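Local coordinates for protein cytochrome P450 monooxygenase (Rhodococcus sp. ECU0066, PDB 6KBH) that probably acts as a self-sufficient monooxygenase, joining a heme-containing P450 domain to a reductase carrying FMN and a 2Fe-2S cluster in one chain, at residues 111-116 against 224-229; 575-580 against 650-655. One frame throughout, in Å; residues are numbered along the deposited sequence.

How the interactions relate
Interactions 1 and 2 lie on opposite sides of the chain's centre, their own centres 83 Å apart and their nearest atoms about 70 Å apart. They follow one another along the chain, the first closing before the second opens. Interaction 1 (111-116 with 224-229) is a helix-to-helix contact in the P450 part, which holds the heme. Interaction 2 (575-580 with 650-655) belongs to the reductase, where two neighbouring parallel strands enter their sheet. Neither touches an annotated cofactor site. They also differ in chemistry: apolar side chains meet in interaction 1, whereas a threonine hydroxyl gripped by an arginine dominates interaction 2.

Interaction 1: 111-116 against 224-229; sequences NAVLAR and AVADAV
Leu114 and Val113 of one helix meet Ala226 of the other, two branched side chains set against a single methyl. Leu114 CG lies 3.6 Å from Ala226 CB, while the leucine's CD2 branch reaches past that methyl to the peptide behind it, 3.7 Å from Ala226 O. Its CA-CB bond does not aim at the other helix; with CG anti to the carbonyl carbon (chi1 -73°), the end of the chain is carried across to it. The same CD2 touches Val229 CG1 at 4.2 Å, one turn further on. Val113, by contrast, points toward the other helix, and its CB stands 4.1 Å from Ala226 CB. Its CG1 branch, anti to the backbone N (chi1 -177°), leans over the edge of the contact and comes within 3.7 Å of Asp227 OD1, the two side chains running at a slant to each other.

Alanine suits position 226 because its short side chain lets the axes of the two short segments come within 8.3 Å, nearly parallel at 9°. The branched residues opposite supply the bulk that fills the groove. With an alanine at Leu114 the CG and CD2 contacts go: Val229 would probably lose its partner on this helix, Ala226 would keep only Val113, and a gap is likely to open. Asp227 belongs at the margin: its CB is directed away, yet the carboxylate comes back alongside Val113, and OD2 forms a long, weak ion pair with Lys231.

Helix 108-116 follows helix 81-89 and precedes helix 133-139, so it probably corresponds to the P450 B' helix, and the long helix 219-242 to the G helix. On the latter, Val225 and Ala228 rest on Ile207, and Val229 rests on His209, both in the loop between helices 199-204 and 210-214.

Interaction 2: 575-580 against 650-655; sequences DAKRYV and DPEDGT
Glu652 begins the contact with Lys577: its OE1 lies 3.9 Å from CG of the lysine, whose ammonium is nearby but too far for a salt bridge. With CG anti to the backbone N and a bend at chi2 (-81°), the glutamate chain folds back over its own loop. There OE1 accepts Thr655 N at 2.9 Å, nearly along the C-O axis, and Thr655 OG1 through its anti lone pair. One carboxylate oxygen thus closes the turn.

Gly654 packs against Lys577, with Gly654 CA 3.4 Å from Lys577 CB. A CB on Gly654 would point toward Lys577 and probably crowd it, which suits a glycine here. Lys577 N gives Gly654 O a weak, long hydrogen bond.

Thr655 ends the walk and carries the polar grip. Its OG1 receives Arg578 NH2 at 3.0 Å and NE at 3.2 Å, a side-on hold on one oxygen, tilted about 18° from the guanidinium plane. Because its own hydrogen is donated to Glu652 OE1, the hydroxyl oxygen can accept from the arginine. The CG2 methyl turns to Val580 CG1 at 4.2 Å, and threonine thus serves both needs.

The strands 578-584 and 655-661 then run parallel: Arg578 and Val580 bond through their backbones to Gln656. On its other side 578-584 borders strand 605-611, giving it a central place in the Rossmann-like parallel sheet, while Trp676 packs on Thr655.

Interaction 1: 111-116 against 224-229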
ATOM      1  N   ASN A 111       2.314   8.791  40.724  1.00 89.59           N
ATOM      2  CA  ASN A 111       3.152   9.909  40.302  1.00 82.44           C
ATOM      3  C   ASN A 111       4.419   9.986  41.141  1.00 93.57           C
ATOM      4  O   ASN A 111       5.501  10.281  40.619  1.00 94.85           O
ATOM      5  CB  ASN A 111       2.377  11.223  40.391  1.00 88.39           C
ATOM      6  CG  ASN A 111       1.592  11.522  39.132  1.00 96.13           C
ATOM      7  OD1 ASN A 111       2.003  11.159  38.030  1.00 92.02           O
ATOM      8  ND2 ASN A 111       0.458  12.195  39.289  1.00 94.46           N
ATOM      9  N   ALA A 112       4.302   9.728  42.447  1.00100.14           N
ATOM     10  CA  ALA A 112       5.479   9.693  43.306  1.00 96.56           C
ATOM     11  C   ALA A 112       6.466   8.631  42.839  1.00 86.96           C
ATOM     12  O   ALA A 112       7.682   8.856  42.849  1.00 93.33           O
ATOM     13  CB  ALA A 112       5.063   9.446  44.756  1.00 82.00           C
ATOM     14  N   VAL A 113       5.960   7.467  42.424  1.00 87.58           N
ATOM     15  CA  VAL A 113       6.828   6.417  41.899  1.00 84.86           C
ATOM     16  C   VAL A 113       7.525   6.889  40.629  1.00 92.60           C
ATOM     17  O   VAL A 113       8.721   6.640  40.429  1.00 93.85           O
ATOM     18  CB  VAL A 113       6.022   5.127  41.656  1.00 84.29           C
ATOM     19  CG1 VAL A 113       6.932   4.010  41.176  1.00 76.86           C
ATOM     20  CG2 VAL A 113       5.276   4.714  42.920  1.00 78.94           C
ATOM     21  N   LEU A 114       6.788   7.574  39.751  1.00 93.97           N
ATOM     22  CA  LEU A 114       7.393   8.112  38.536  1.00 96.05           C
ATOM     23  C   LEU A 114       8.452   9.158  38.864  1.00100.40           C
ATOM     24  O   LEU A 114       9.531   9.173  38.259  1.00 98.91           O
ATOM     25  CB  LEU A 114       6.318   8.715  37.631  1.00 99.71           C
ATOM     26  CG  LEU A 114       5.382   7.771  36.875  1.00 98.77           C
ATOM     27  CD1 LEU A 114       4.228   8.557  36.275  1.00 85.99           C
ATOM     28  CD2 LEU A 114       6.135   7.006  35.793  1.00 97.51           C
ATOM     29  N   ALA A 115       8.159  10.045  39.820  1.00 94.03           N
ATOM     30  CA  ALA A 115       9.107  11.097  40.167  1.00 90.81           C
ATOM     31  C   ALA A 115      10.363  10.533  40.821  1.00102.53           C
ATOM     32  O   ALA A 115      11.429  11.157  40.750  1.00104.81           O
ATOM     33  CB  ALA A 115       8.442  12.122  41.084  1.00 88.19           C
ATOM     34  N   ARG A 116      10.260   9.362  41.459  1.00 96.36           N
ATOM     35  CA  ARG A 116      11.423   8.773  42.113  1.00 88.86           C
ATOM     36  C   ARG A 116      12.495   8.371  41.108  1.00 96.08           C
ATOM     37  O   ARG A 116      13.690   8.476  41.407  1.00102.35           O
ATOM     38  CB  ARG A 116      11.001   7.574  42.960  1.00 93.56           C
ATOM     39  CG  ARG A 116      10.443   7.960  44.321  1.00 94.26           C
ATOM     40  CD  ARG A 116      10.580   6.822  45.312  1.00 86.11           C
ATOM     41  NE  ARG A 116       9.815   5.650  44.903  1.00 95.83           N
ATOM     42  CZ  ARG A 116       8.558   5.415  45.266  1.00 94.03           C
ATOM     43  NH1 ARG A 116       7.920   6.277  46.048  1.00 83.72           N
ATOM     44  NH2 ARG A 116       7.937   4.321  44.848  1.00 88.47           N
ATOM     45  N   ALA A 224       2.133  -0.189  39.479  1.00 82.24           N
ATOM     46  CA  ALA A 224       2.963  -1.209  38.846  1.00 76.88           C
ATOM     47  C   ALA A 224       3.417  -0.775  37.460  1.00 89.27           C
ATOM     48  O   ALA A 224       4.503  -1.162  37.012  1.00 98.68           O
ATOM     49  CB  ALA A 224       2.206  -2.532  38.769  1.00 77.25           C
ATOM     50  N   VAL A 225       2.603   0.026  36.772  1.00 92.76           N
ATOM     51  CA  VAL A 225       3.026   0.599  35.499  1.00 96.42           C
ATOM     52  C   VAL A 225       4.062   1.692  35.733  1.00 86.33           C
ATOM     53  O   VAL A 225       5.122   1.711  35.097  1.00 82.16           O
ATOM     54  CB  VAL A 225       1.807   1.127  34.720  1.00 87.06           C
ATOM     55  CG1 VAL A 225       2.253   1.989  33.551  1.00 80.04           C
ATOM     56  CG2 VAL A 225       0.945  -0.033  34.242  1.00 81.96           C
ATOM     57  N   ALA A 226       3.776   2.610  36.663  1.00 89.51           N
ATOM     58  CA  ALA A 226       4.725   3.669  36.991  1.00 93.00           C
ATOM     59  C   ALA A 226       6.068   3.104  37.429  1.00 99.29           C
ATOM     60  O   ALA A 226       7.111   3.732  37.207  1.00 96.99           O
ATOM     61  CB  ALA A 226       4.149   4.568  38.086  1.00 89.67           C
ATOM     62  N   ASP A 227       6.068   1.922  38.047  1.00 92.03           N
ATOM     63  CA  ASP A 227       7.321   1.299  38.452  1.00 92.66           C
ATOM     64  C   ASP A 227       8.070   0.739  37.248  1.00 99.03           C
ATOM     65  O   ASP A 227       9.280   0.950  37.109  1.00 98.10           O
ATOM     66  CB  ASP A 227       7.047   0.205  39.483  1.00 98.15           C
ATOM     67  CG  ASP A 227       8.260  -0.115  40.335  1.00101.09           C
ATOM     68  OD1 ASP A 227       8.764   0.803  41.015  1.00101.28           O
ATOM     69  OD2 ASP A 227       8.697  -1.285  40.338  1.00102.57           O
ATOM     70  N   ALA A 228       7.368   0.033  36.359  1.00 94.01           N
ATOM     71  CA  ALA A 228       8.020  -0.507  35.171  1.00 98.52           C
ATOM     72  C   ALA A 228       8.428   0.597  34.202  1.00 96.23           C
ATOM     73  O   ALA A 228       9.466   0.486  33.539  1.00 94.85           O
ATOM     74  CB  ALA A 228       7.101  -1.512  34.478  1.00104.56           C
ATOM     75  N   VAL A 229       7.632   1.663  34.107  1.00100.22           N
ATOM     76  CA  VAL A 229       7.958   2.757  33.197  1.00 96.36           C
ATOM     77  C   VAL A 229       9.132   3.565  33.734  1.00 94.66           C
ATOM     78  O   VAL A 229      10.005   3.999  32.971  1.00 92.78           O
ATOM     79  CB  VAL A 229       6.711   3.632  32.957  1.00 91.49           C
ATOM     80  CG1 VAL A 229       7.076   4.913  32.224  1.00 86.61           C
ATOM     81  CG2 VAL A 229       5.665   2.850  32.176  1.00 85.52           C
TER

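Interaction 2: 575-580 against 650-655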
ATOM      1  N   ASP A 575     -14.415   4.879 -35.573  1.00131.84           N
ATOM      2  CA  ASP A 575     -15.191   5.581 -36.587  1.00128.99           C
ATOM      3  C   ASP A 575     -14.337   6.137 -37.723  1.00131.50           C
ATOM      4  O   ASP A 575     -14.859   6.871 -38.571  1.00137.82           O
ATOM      5  CB  ASP A 575     -16.022   6.704 -35.948  1.00131.77           C
ATOM      6  CG  ASP A 575     -15.173   7.827 -35.353  1.00139.42           C
ATOM      7  OD1 ASP A 575     -13.963   7.920 -35.640  1.00136.48           O
ATOM      8  OD2 ASP A 575     -15.741   8.639 -34.588  1.00139.78           O
ATOM      9  N   ALA A 576     -13.046   5.812 -37.761  1.00126.62           N
ATOM     10  CA  ALA A 576     -12.182   6.340 -38.802  1.00125.12           C
ATOM     11  C   ALA A 576     -12.487   5.657 -40.137  1.00131.41           C
ATOM     12  O   ALA A 576     -13.026   4.550 -40.193  1.00127.83           O
ATOM     13  CB  ALA A 576     -10.713   6.156 -38.422  1.00123.75           C
ATOM     14  N   LYS A 577     -12.134   6.343 -41.221  1.00128.41           N
ATOM     15  CA  LYS A 577     -12.408   5.841 -42.564  1.00126.04           C
ATOM     16  C   LYS A 577     -11.619   4.572 -42.862  1.00126.70           C
ATOM     17  O   LYS A 577     -12.177   3.568 -43.326  1.00125.64           O
ATOM     18  CB  LYS A 577     -12.094   6.958 -43.560  1.00131.32           C
ATOM     19  CG  LYS A 577     -11.245   6.665 -44.805  1.00132.11           C
ATOM     20  CD  LYS A 577     -11.868   5.647 -45.756  1.00131.24           C
ATOM     21  CE  LYS A 577     -10.987   5.457 -47.003  1.00125.38           C
ATOM     22  NZ  LYS A 577      -9.639   4.908 -46.712  1.00131.67           N
ATOM     23  N   ARG A 578     -10.309   4.619 -42.643  1.00127.84           N
ATOM     24  CA  ARG A 578      -9.403   3.544 -43.009  1.00128.24           C
ATOM     25  C   ARG A 578      -8.288   3.508 -41.980  1.00128.21           C
ATOM     26  O   ARG A 578      -8.016   4.492 -41.285  1.00128.00           O
ATOM     27  CB  ARG A 578      -8.845   3.733 -44.426  1.00125.53           C
ATOM     28  CG  ARG A 578      -7.762   2.747 -44.881  1.00125.64           C
ATOM     29  CD  ARG A 578      -7.431   2.969 -46.346  1.00129.62           C
ATOM     30  NE  ARG A 578      -6.746   4.234 -46.596  1.00130.88           N
ATOM     31  CZ  ARG A 578      -5.557   4.348 -47.186  1.00130.65           C
ATOM     32  NH1 ARG A 578      -4.906   3.274 -47.607  1.00127.51           N
ATOM     33  NH2 ARG A 578      -5.024   5.547 -47.372  1.00128.84           N
ATOM     34  N   TYR A 579      -7.674   2.345 -41.860  1.00123.60           N
ATOM     35  CA  TYR A 579      -6.547   2.166 -40.971  1.00122.65           C
ATOM     36  C   TYR A 579      -5.406   1.615 -41.798  1.00122.79           C
ATOM     37  O   TYR A 579      -5.571   0.613 -42.491  1.00123.70           O
ATOM     38  CB  TYR A 579      -6.924   1.222 -39.832  1.00119.70           C
ATOM     39  CG  TYR A 579      -8.354   1.450 -39.415  1.00128.88           C
ATOM     40  CD1 TYR A 579      -8.673   2.477 -38.545  1.00122.06           C
ATOM     41  CD2 TYR A 579      -9.394   0.700 -39.951  1.00128.71           C
ATOM     42  CE1 TYR A 579      -9.976   2.727 -38.184  1.00120.64           C
ATOM     43  CE2 TYR A 579     -10.705   0.945 -39.595  1.00119.64           C
ATOM     44  CZ  TYR A 579     -10.990   1.958 -38.712  1.00125.35           C
ATOM     45  OH  TYR A 579     -12.301   2.191 -38.365  1.00140.66           O
ATOM     46  N   VAL A 580      -4.261   2.272 -41.761  1.00112.01           N
ATOM     47  CA  VAL A 580      -3.058   1.675 -42.303  1.00118.11           C
ATOM     48  C   VAL A 580      -2.141   1.478 -41.117  1.00115.56           C
ATOM     49  O   VAL A 580      -1.983   2.387 -40.297  1.00117.19           O
ATOM     50  CB  VAL A 580      -2.423   2.505 -43.432  1.00120.24           C
ATOM     51  CG1 VAL A 580      -3.476   2.751 -44.510  1.00120.36           C
ATOM     52  CG2 VAL A 580      -1.687   3.769 -42.930  1.00114.55           C
ATOM     53  N   ASP A 650       1.184  11.949 -49.671  1.00136.09           N
ATOM     54  CA  ASP A 650       0.202  12.980 -49.388  1.00139.21           C
ATOM     55  C   ASP A 650      -1.078  12.359 -48.850  1.00133.50           C
ATOM     56  O   ASP A 650      -1.485  11.280 -49.296  1.00129.75           O
ATOM     57  CB  ASP A 650      -0.078  13.852 -50.617  1.00143.40           C
ATOM     58  CG  ASP A 650       0.521  15.239 -50.470  1.00146.58           C
ATOM     59  OD1 ASP A 650       0.975  15.555 -49.347  1.00154.92           O
ATOM     60  OD2 ASP A 650       0.544  16.007 -51.453  1.00139.41           O
ATOM     61  N   PRO A 651      -1.743  13.034 -47.920  1.00137.89           N
ATOM     62  CA  PRO A 651      -2.758  12.389 -47.085  1.00139.33           C
ATOM     63  C   PRO A 651      -4.104  12.255 -47.780  1.00136.61           C
ATOM     64  O   PRO A 651      -4.322  12.733 -48.893  1.00138.88           O
ATOM     65  CB  PRO A 651      -2.863  13.350 -45.895  1.00133.45           C
ATOM     66  CG  PRO A 651      -2.540  14.680 -46.479  1.00134.18           C
ATOM     67  CD  PRO A 651      -1.488  14.428 -47.511  1.00135.62           C
ATOM     68  N   GLU A 652      -5.011  11.565 -47.080  1.00128.72           N
ATOM     69  CA  GLU A 652      -6.448  11.613 -47.350  1.00138.07           C
ATOM     70  C   GLU A 652      -7.158  11.890 -46.030  1.00142.74           C
ATOM     71  O   GLU A 652      -6.761  11.366 -44.980  1.00138.93           O
ATOM     72  CB  GLU A 652      -6.955  10.328 -48.026  1.00134.88           C
ATOM     73  CG  GLU A 652      -8.456  10.308 -48.384  1.00140.35           C
ATOM     74  CD  GLU A 652      -9.353   9.983 -47.229  1.00141.58           C
ATOM     75  OE1 GLU A 652      -8.869   9.312 -46.296  1.00142.82           O
ATOM     76  OE2 GLU A 652     -10.549  10.343 -47.293  1.00141.33           O
ATOM     77  N   ASP A 653      -8.192  12.730 -46.094  1.00143.71           N
ATOM     78  CA  ASP A 653      -9.051  13.145 -44.987  1.00142.68           C
ATOM     79  C   ASP A 653      -9.398  12.069 -43.957  1.00143.31           C
ATOM     80  O   ASP A 653      -9.332  12.322 -42.750  1.00142.26           O
ATOM     81  CB  ASP A 653     -10.323  13.720 -45.598  1.00140.77           C
ATOM     82  CG  ASP A 653     -11.450  13.856 -44.603  1.00142.89           C
ATOM     83  OD1 ASP A 653     -11.301  14.650 -43.657  1.00146.88           O
ATOM     84  OD2 ASP A 653     -12.492  13.182 -44.778  1.00146.97           O
ATOM     85  N   GLY A 654      -9.796  10.881 -44.415  1.00143.63           N
ATOM     86  CA  GLY A 654     -10.294   9.875 -43.493  1.00138.57           C
ATOM     87  C   GLY A 654      -9.248   8.960 -42.884  1.00136.35           C
ATOM     88  O   GLY A 654      -9.452   8.444 -41.780  1.00133.08           O
ATOM     89  N   THR A 655      -8.129   8.745 -43.577  1.00133.91           N
ATOM     90  CA  THR A 655      -7.162   7.738 -43.151  1.00129.99           C
ATOM     91  C   THR A 655      -6.574   8.058 -41.778  1.00129.28           C
ATOM     92  O   THR A 655      -6.198   9.199 -41.489  1.00126.35           O
ATOM     93  CB  THR A 655      -6.027   7.612 -44.171  1.00126.38           C
ATOM     94  OG1 THR A 655      -6.556   7.205 -45.440  1.00131.32           O
ATOM     95  CG2 THR A 655      -4.998   6.588 -43.707  1.00121.00           C
TER